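Local coordinates for putative phosphonate binding protein for ABC transporter (Prochlorococcus marinus str. MIT 9301, PDB 5LQ5) that binds inorganic phosphite strongly, and methylphosphonate and phosphate only very weakly, as the probable periplasmic solute-binding protein of an ABC transporter, at residues Leu19-Arg22 with Phe23-Ser27; Asp85-Lys88 with Glu89-Ser92; Gly110-Lys113 with Leu114-Leu117; Arg130-Pro133 with Glu134-Asn138. All coordinates share one frame; numbering follows the deposited sequence.

Contact 1 (Leu19-Arg22 with Phe23-Ser27)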
# COMPACT_ATOMS: atom_id res chain seq x y z
N LEU A 19 5.27 -2.17 -10.67
CA LEU A 19 5.06 -3.42 -9.92
C LEU A 19 5.83 -4.57 -10.54
O LEU A 19 6.50 -5.33 -9.83
CB LEU A 19 3.58 -3.80 -9.85
CG LEU A 19 2.64 -2.78 -9.22
CD1 LEU A 19 1.20 -3.25 -9.42
CD2 LEU A 19 2.94 -2.54 -7.78
N ASP A 20 5.72 -4.69 -11.86
CA ASP A 20 6.45 -5.75 -12.58
C ASP A 20 7.95 -5.68 -12.28
O ASP A 20 8.59 -6.67 -11.95
CB ASP A 20 6.28 -5.59 -14.08
CG ASP A 20 4.94 -6.08 -14.60
OD1 ASP A 20 4.20 -6.77 -13.88
OD2 ASP A 20 4.64 -5.76 -15.78
N LYS A 21 8.51 -4.48 -12.41
CA LYS A 21 9.96 -4.31 -12.20
C LYS A 21 10.40 -4.70 -10.78
O LYS A 21 11.33 -5.49 -10.61
CB LYS A 21 10.40 -2.87 -12.50
CG LYS A 21 11.89 -2.75 -12.75
CD LYS A 21 12.32 -1.30 -12.91
CE LYS A 21 13.84 -1.22 -12.90
NZ LYS A 21 14.35 0.18 -12.96
N ARG A 22 9.69 -4.16 -9.80
CA ARG A 22 9.93 -4.42 -8.37
C ARG A 22 9.81 -5.88 -8.04
O ARG A 22 10.74 -6.49 -7.44
CB ARG A 22 8.92 -3.63 -7.51
CG ARG A 22 9.14 -3.77 -6.04
CD ARG A 22 8.69 -2.55 -5.33
NE ARG A 22 7.27 -2.54 -5.13
CZ ARG A 22 6.62 -1.55 -4.54
NH1 ARG A 22 7.28 -0.45 -4.16
NH2 ARG A 22 5.32 -1.64 -4.34
N PHE A 23 8.65 -6.46 -8.34
CA PHE A 23 8.36 -7.81 -7.85
C PHE A 23 9.04 -8.92 -8.62
O PHE A 23 9.38 -9.97 -8.07
CB PHE A 23 6.86 -8.02 -7.64
CG PHE A 23 6.34 -7.17 -6.53
CD1 PHE A 23 6.69 -7.43 -5.21
CD2 PHE A 23 5.57 -6.05 -6.81
CE1 PHE A 23 6.29 -6.59 -4.21
CE2 PHE A 23 5.13 -5.22 -5.80
CZ PHE A 23 5.50 -5.49 -4.50
N ASN A 24 9.36 -8.66 -9.88
CA ASN A 24 10.19 -9.61 -10.63
C ASN A 24 11.63 -9.61 -10.09
O ASN A 24 12.24 -10.70 -9.95
CB ASN A 24 10.17 -9.32 -12.14
CG ASN A 24 8.85 -9.66 -12.82
OD1 ASN A 24 8.12 -10.58 -12.42
ND2 ASN A 24 8.56 -8.95 -13.91
N LEU A 25 12.19 -8.44 -9.79
CA LEU A 25 13.57 -8.39 -9.25
C LEU A 25 13.67 -9.06 -7.87
O LEU A 25 14.57 -9.84 -7.58
CB LEU A 25 14.08 -6.96 -9.14
CG LEU A 25 14.49 -6.27 -10.43
CD1 LEU A 25 14.80 -4.81 -10.15
CD2 LEU A 25 15.70 -6.97 -11.07
N PHE A 26 12.66 -8.78 -7.04
CA PHE A 26 12.53 -9.40 -5.71
C PHE A 26 12.47 -10.93 -5.82
O PHE A 26 13.20 -11.66 -5.13
CB PHE A 26 11.24 -8.87 -5.05
CG PHE A 26 10.99 -9.41 -3.67
CD1 PHE A 26 11.63 -8.88 -2.56
CD2 PHE A 26 10.10 -10.45 -3.48
CE1 PHE A 26 11.39 -9.37 -1.28
CE2 PHE A 26 9.86 -10.96 -2.22
CZ PHE A 26 10.49 -10.42 -1.11
N SER A 27 11.62 -11.40 -6.70
CA SER A 27 11.41 -12.84 -6.92
C SER A 27 12.69 -13.55 -7.35
O SER A 27 13.01 -14.63 -6.89
CB SER A 27 10.28 -13.10 -7.91
OG SER A 27 9.04 -12.66 -7.35

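Contact 2 (Asp85-Lys88 with Glu89-Ser92)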
# COMPACT_ATOMS: atom_id res chain seq x y z
N ASP A 85 11.03 0.28 7.73
CA ASP A 85 11.01 1.23 8.86
C ASP A 85 9.88 2.23 8.73
O ASP A 85 9.18 2.48 9.70
CB ASP A 85 12.34 2.00 8.99
CG ASP A 85 13.45 1.13 9.53
OD1 ASP A 85 13.41 0.78 10.74
OD2 ASP A 85 14.36 0.79 8.75
N ILE A 86 9.68 2.74 7.52
CA ILE A 86 8.61 3.73 7.26
C ILE A 86 7.18 3.22 7.51
O ILE A 86 6.28 3.99 7.86
CB ILE A 86 8.73 4.38 5.86
CG1 ILE A 86 7.80 5.59 5.76
CG2 ILE A 86 8.47 3.41 4.72
CD1 ILE A 86 8.01 6.61 6.87
N ASP A 87 7.00 1.92 7.37
CA ASP A 87 5.68 1.33 7.62
C ASP A 87 5.19 1.38 9.05
O ASP A 87 4.00 1.21 9.29
CB ASP A 87 5.61 -0.09 7.05
CG ASP A 87 5.82 -0.12 5.57
OD1 ASP A 87 5.09 0.64 4.87
OD2 ASP A 87 6.67 -0.90 5.09
N LYS A 88 6.11 1.58 10.00
CA LYS A 88 5.73 1.86 11.39
C LYS A 88 5.18 3.27 11.64
O LYS A 88 4.46 3.48 12.61
CB LYS A 88 6.89 1.58 12.38
CG LYS A 88 7.07 0.09 12.71
CD LYS A 88 7.96 -0.11 13.94
CE LYS A 88 9.40 -0.34 13.59
NZ LYS A 88 10.26 -0.26 14.80
N GLU A 89 5.58 4.21 10.79
CA GLU A 89 5.25 5.65 10.89
C GLU A 89 4.85 6.25 9.53
O GLU A 89 5.39 7.27 9.07
CB GLU A 89 6.42 6.45 11.53
CG GLU A 89 7.73 6.41 10.74
CD GLU A 89 8.81 5.59 11.44
OE1 GLU A 89 8.54 4.42 11.77
OE2 GLU A 89 9.93 6.11 11.67
N PHE A 90 3.89 5.57 8.90
CA PHE A 90 3.50 5.86 7.51
C PHE A 90 2.53 7.05 7.51
O PHE A 90 1.79 7.26 8.45
CB PHE A 90 2.88 4.62 6.85
CG PHE A 90 3.08 4.58 5.37
CD1 PHE A 90 4.28 4.15 4.86
CD2 PHE A 90 2.10 5.00 4.46
CE1 PHE A 90 4.55 4.16 3.52
CE2 PHE A 90 2.36 4.99 3.09
CZ PHE A 90 3.59 4.58 2.62
N LYS A 91 2.54 7.78 6.40
CA LYS A 91 1.72 8.97 6.21
C LYS A 91 1.06 9.03 4.83
O LYS A 91 1.58 8.49 3.85
CB LYS A 91 2.53 10.26 6.40
CG LYS A 91 3.16 10.37 7.76
CD LYS A 91 4.11 11.57 7.77
CE LYS A 91 4.71 11.77 9.15
NZ LYS A 91 5.51 13.02 9.16
N SER A 92 -0.09 9.71 4.79
CA SER A 92 -0.72 10.09 3.55
C SER A 92 -0.49 11.57 3.29
O SER A 92 -0.18 12.36 4.20
CB SER A 92 -2.23 9.86 3.60
OG SER A 92 -2.56 8.50 3.90

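Contact 3 (Gly110-Lys113 with Leu114-Leu117)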
# COMPACT_ATOMS: atom_id res chain seq x y z
N GLY A 110 -8.53 22.26 8.77
CA GLY A 110 -8.45 22.83 7.41
C GLY A 110 -9.01 21.93 6.31
O GLY A 110 -9.30 22.37 5.18
N LEU A 111 -9.14 20.65 6.60
CA LEU A 111 -9.76 19.72 5.63
C LEU A 111 -11.20 20.09 5.28
O LEU A 111 -11.70 19.67 4.26
CB LEU A 111 -9.72 18.27 6.14
CG LEU A 111 -8.35 17.61 6.20
CD1 LEU A 111 -8.52 16.22 6.84
CD2 LEU A 111 -7.68 17.52 4.85
N LYS A 112 -11.87 20.90 6.12
CA LYS A 112 -13.17 21.50 5.77
C LYS A 112 -13.18 22.25 4.44
O LYS A 112 -14.24 22.37 3.80
CB LYS A 112 -13.69 22.43 6.90
CG LYS A 112 -14.57 21.73 7.91
CD LYS A 112 -14.80 22.56 9.17
CE LYS A 112 -16.21 22.39 9.74
NZ LYS A 112 -16.68 20.98 9.82
N LYS A 113 -12.02 22.75 4.04
CA LYS A 113 -11.88 23.46 2.73
C LYS A 113 -12.11 22.51 1.52
O LYS A 113 -12.27 22.94 0.39
CB LYS A 113 -10.52 24.16 2.63
CG LYS A 113 -10.36 25.34 3.60
CD LYS A 113 -8.96 25.91 3.57
CE LYS A 113 -8.62 26.72 4.82
NZ LYS A 113 -7.24 27.29 4.76
N LEU A 114 -12.16 21.20 1.78
CA LEU A 114 -12.42 20.23 0.69
C LEU A 114 -13.89 19.94 0.42
O LEU A 114 -14.25 19.25 -0.55
CB LEU A 114 -11.63 18.96 0.92
CG LEU A 114 -10.11 19.16 1.03
CD1 LEU A 114 -9.42 17.85 1.31
CD2 LEU A 114 -9.50 19.81 -0.21
N LYS A 115 -14.75 20.45 1.28
CA LYS A 115 -16.19 20.31 1.08
C LYS A 115 -16.62 20.96 -0.26
O LYS A 115 -16.06 21.97 -0.67
CB LYS A 115 -16.96 20.93 2.24
CG LYS A 115 -16.83 20.20 3.56
CD LYS A 115 -17.78 20.84 4.58
CE LYS A 115 -18.05 19.98 5.79
NZ LYS A 115 -19.25 20.50 6.49
N ASN A 116 -17.61 20.34 -0.91
CA ASN A 116 -18.15 20.79 -2.21
C ASN A 116 -17.11 20.79 -3.34
O ASN A 116 -17.25 21.50 -4.33
CB ASN A 116 -18.85 22.16 -2.10
CG ASN A 116 -19.87 22.41 -3.24
OD1 ASN A 116 -20.62 21.50 -3.68
ND2 ASN A 116 -19.91 23.67 -3.71
N LEU A 117 -16.06 19.97 -3.18
CA LEU A 117 -15.10 19.73 -4.26
C LEU A 117 -15.30 18.31 -4.76
O LEU A 117 -15.89 17.47 -4.06
CB LEU A 117 -13.66 19.91 -3.80
CG LEU A 117 -13.24 21.32 -3.36
CD1 LEU A 117 -11.77 21.31 -2.97
CD2 LEU A 117 -13.48 22.34 -4.47

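Contact 4 (Arg130-Pro133 with Glu134-Asn138)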
# COMPACT_ATOMS: atom_id res chain seq x y z
N ARG A 130 -7.34 5.57 1.34
CA ARG A 130 -8.77 5.59 1.68
C ARG A 130 -9.05 5.58 3.17
O ARG A 130 -9.67 6.51 3.67
CB ARG A 130 -9.54 4.48 0.99
CG ARG A 130 -11.06 4.61 1.09
CD ARG A 130 -11.63 4.00 2.35
NE ARG A 130 -13.05 4.34 2.49
CZ ARG A 130 -14.06 3.73 1.86
NH1 ARG A 130 -13.84 2.67 1.10
NH2 ARG A 130 -15.32 4.17 2.01
N LEU A 131 -8.64 4.52 3.87
CA LEU A 131 -9.06 4.31 5.25
C LEU A 131 -8.62 5.48 6.13
O LEU A 131 -9.45 6.09 6.84
CB LEU A 131 -8.52 2.99 5.80
CG LEU A 131 -9.07 2.62 7.18
CD1 LEU A 131 -10.52 2.14 7.10
CD2 LEU A 131 -8.16 1.61 7.90
N MET A 132 -7.33 5.75 6.12
CA MET A 132 -6.82 6.81 6.98
C MET A 132 -7.26 8.20 6.52
O MET A 132 -7.69 8.99 7.35
CB MET A 132 -5.33 6.63 7.19
CG MET A 132 -4.99 5.32 7.94
SD MET A 132 -5.87 5.01 9.50
CE MET A 132 -5.33 6.45 10.41
N PRO A 133 -7.21 8.48 5.21
CA PRO A 133 -7.79 9.76 4.74
C PRO A 133 -9.23 10.00 5.18
O PRO A 133 -9.56 11.12 5.66
CB PRO A 133 -7.65 9.66 3.22
CG PRO A 133 -6.32 8.93 3.06
CD PRO A 133 -6.38 7.87 4.13
N GLU A 134 -10.08 8.98 5.06
CA GLU A 134 -11.48 9.09 5.51
C GLU A 134 -11.58 9.34 7.03
O GLU A 134 -12.37 10.18 7.48
CB GLU A 134 -12.34 7.89 5.09
CG GLU A 134 -13.82 8.14 5.37
CD GLU A 134 -14.81 7.19 4.69
OE1 GLU A 134 -14.40 6.23 4.02
OE2 GLU A 134 -16.03 7.40 4.88
N TYR A 135 -10.81 8.57 7.79
CA TYR A 135 -10.73 8.77 9.24
C TYR A 135 -10.40 10.23 9.60
O TYR A 135 -11.07 10.82 10.44
CB TYR A 135 -9.69 7.79 9.84
CG TYR A 135 -9.49 7.84 11.32
CD1 TYR A 135 -10.43 7.28 12.18
CD2 TYR A 135 -8.33 8.35 11.84
CE1 TYR A 135 -10.22 7.30 13.55
CE2 TYR A 135 -8.09 8.36 13.20
CZ TYR A 135 -9.03 7.82 14.04
OH TYR A 135 -8.77 7.84 15.37
N PHE A 136 -9.39 10.78 8.96
CA PHE A 136 -8.95 12.17 9.23
C PHE A 136 -9.96 13.20 8.76
O PHE A 136 -10.26 14.18 9.48
CB PHE A 136 -7.57 12.45 8.67
CG PHE A 136 -6.48 11.60 9.27
CD1 PHE A 136 -6.30 11.49 10.65
CD2 PHE A 136 -5.63 10.90 8.43
CE1 PHE A 136 -5.28 10.70 11.16
CE2 PHE A 136 -4.61 10.11 8.94
CZ PHE A 136 -4.43 10.00 10.30
N LEU A 137 -10.53 12.97 7.59
CA LEU A 137 -11.62 13.83 7.07
C LEU A 137 -12.75 13.90 8.10
O LEU A 137 -13.24 14.98 8.47
CB LEU A 137 -12.16 13.31 5.74
CG LEU A 137 -11.28 13.66 4.54
CD1 LEU A 137 -11.56 12.72 3.37
CD2 LEU A 137 -11.49 15.10 4.10
N ASN A 138 -13.15 12.73 8.57
CA ASN A 138 -14.24 12.61 9.56
C ASN A 138 -13.92 13.35 10.85
O ASN A 138 -14.79 13.99 11.43
CB ASN A 138 -14.58 11.16 9.86
CG ASN A 138 -15.27 10.43 8.71
OD1 ASN A 138 -15.63 10.98 7.66
ND2 ASN A 138 -15.42 9.16 8.90

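Contact 1 (Leu19-Arg22 with Phe23-Ser27)
Arg22 lays its aliphatic stem over one face of the Phe23 ring: CG stands 4.1 Å from the ring centroid and almost on the ring normal, a CH-pi contact between neighbours in sequence. With CG anti to the backbone N (chi1 -177°) and the chain bent at chi3, the stem runs beside the ring and brings NE to 3.5 Å from Phe23 CZ. The guanidinium is turned steeply against the ring, the planes 79° apart, so the two groups do not stack. Its far end is bound elsewhere: NH1 donates to the carbonyl O of Met246, and Phe247 meets the group as a cation-pi partner. Leu19, one turn earlier, points the same way as Phe23 and touches the ring at its edge, in plane, CD2 to CE2 4.0 Å. Under these side chains the helix bonds are regular, Phe23 N reaching Leu19 O at 2.8 Å and Phe26 N reaching Arg22 O at 3.0 Å. One turn on, Phe23 O accepts twice from Ser27, from OG at 2.8 Å and from N at 3.0 Å, the donors arriving from opposite faces of the carbonyl plane. All this lies on helix 16-34, the crossover of the beta-alpha-beta unit formed with strands 5-10 and 37-40; Phe23 rests on Ala10 and Tyr40, while Phe26 stacks on Trp208. The chemistry implies a division of labour within Arg22: its carbon stem supplies apolar cover for a buried ring, while its buried cationic end is met by a carbonyl oxygen and an aromatic ring.

Contact 2 (Asp85-Lys88 with Glu89-Ser92)
Ile86 meets both Glu89 and Phe90, sending a different carbon to each. Its CG1 carries the contact with the ring, 3.9 Å from Phe90 CD1, and its CD1 lies 3.9 Å from Glu89 CG, where the two side chains cross at about a right angle. Glu89 has the less common first torsion, CG lodged between its backbone N and carbonyl carbon (chi1 61°), and a second bend at chi2 folds the carboxylate back over the turn. OE1 ends 2.9 Å from Asp85 O, an approach of two acceptors and therefore no bond; the residue is poorly ordered, so this closeness carries little weight. Phe90 has CG anti to its own N, though at -151° well short of a full anti torsion, and its ring lies alongside Asp87, whose OD1 comes within 3.6 Å of CD1. Carboxylate and ring are inclined by 23°. Asp87 is held by a salt bridge from its OD2 to Arg84 NE, and Asp85 by another to Arg251. The backbone turn is closed by Glu89 N to Ile86 O, 3.0 Å, with the donor above the carbonyl plane. Beyond the turn the chain straightens toward strand 92-97. Tyr206, a phosphite-pocket residue, meets the Phe90 ring edge-to-face; the side chain of Phe90 is about 5 Å from the bound phosphite at the nearest atoms. A short helical turn that passes into an extended crossing between two sheets, beside the ligand cleft, is typical of the hinge of a two-domain periplasmic binding protein.

Contact 3 (Gly110-Lys113 with Leu114-Leu117)
Leu114 folds back over the last turn of the 3-10 segment 110-113, its CB 3.4 Å from Leu111 O and its CD1 4.0 Å from Leu111 CD2. Three residues apart in the winding and alike in first torsion (CG anti to the carbonyl carbon), the two leucines bring their branched ends together at a slant. There Leu111 and Leu114 share Phe94 of strand 92-97 and Phe197 of strand 194-199, and the pair packs this peripheral loop on two neighbouring strands at one edge of the five-stranded sheet. Their backbones are joined by Leu114 N to Leu111 O, 3.0 Å and 162° at the hydrogen. This i to i+3 spacing, repeated by Lys115 N to Lys112 O at 3.2 Å, marks the 3-10 winding; in both bonds the donor stands well above the carbonyl plane. A type II beta turn from Leu114 to Leu117 follows directly, with Asn116 in its left-handed third position, and leads the chain toward strand 119-121. Lys112 and Lys115 occupy the outer side. The stem of Lys115 starts across Lys112 O, CG at 3.4 Å, and runs on extended. Lys115 NZ ends 4.2 Å from Lys112 NZ. These like charges would disfavour each other; Lys112 NZ is bound to the carbonyl O of Ala140, which should ease its share, although its chain is poorly ordered. Leu117 returns from the turn to place CD1 3.8 Å from Lys113 O.

Contact 4 (Arg130-Pro133 with Glu134-Asn138)
Glu134 lies alongside Arg130, one turn earlier on the same helix, the two side chains pointing the same way. CB lies 3.3 Å from Arg130 O, the same oxygen that accepts the Glu134 backbone N. From there CG leaves anti to the backbone N (chi1 -171°), the chain stays extended, and CD stops 4.0 Å from Arg130 NE. At the tip OE1 takes two bonds from the side of the guanidinium, from NE at 2.8 Å and from NH2 at 3.0 Å. The NE bond arrives nearly along the C-O axis of the carboxylate, whereas NH2 comes to the syn lone pair of OE1. Guanidinium and carboxylate are nearly coplanar, 8° apart. Arg130 bends at chi2 to present this edge, and its NH1 donates to Glu124 O. Elsewhere on the helix Met132 curls at chi2 and chi3 so that its methyl CE reaches Phe136 CZ at 3.7 Å and Tyr135 CD2 at 3.8 Å, its sulfur making an oblique Met-aromatic contact with Tyr135. Pro133, which has no N-H to give to the preceding turn, kinks the helix, yet its O still takes Leu137 N at 2.8 Å. Helix 127-139 crosses between strands 119-121 and 153-154, and begins with Thr127 and Ser128 of the phosphite pocket. Pro133 and Leu137 pack on Phe121 and Phe94, and Met132 on Ile266. The chemistry implies a directed ion pair: two donors on one oxygen in a shared plane should restrain the rotation of both groups, and the arginine would probably favour an ionised Glu134.

Contacts 1 and 4 each lie within one helix of a beta-alpha-beta unit, on opposite sides of the chain's centre, about 30 Å apart between centres. Contact 4 is the most buried and pairs its arginine with a glutamate inside the contact; the arginine of contact 1 finds its polar partner outside. Contact 2, in the crossing between strands 79-84 and 92-97, touches contact 4 where Ser92 packs on Pro133. Contact 3, farthest from the centre, mixes buried leucines with surface lysines and touches contact 4 through Leu111 and the backbone of Phe136 and Leu137. Regular helical bonding belongs to contacts 1 and 4, short turns to contacts 2 and 3.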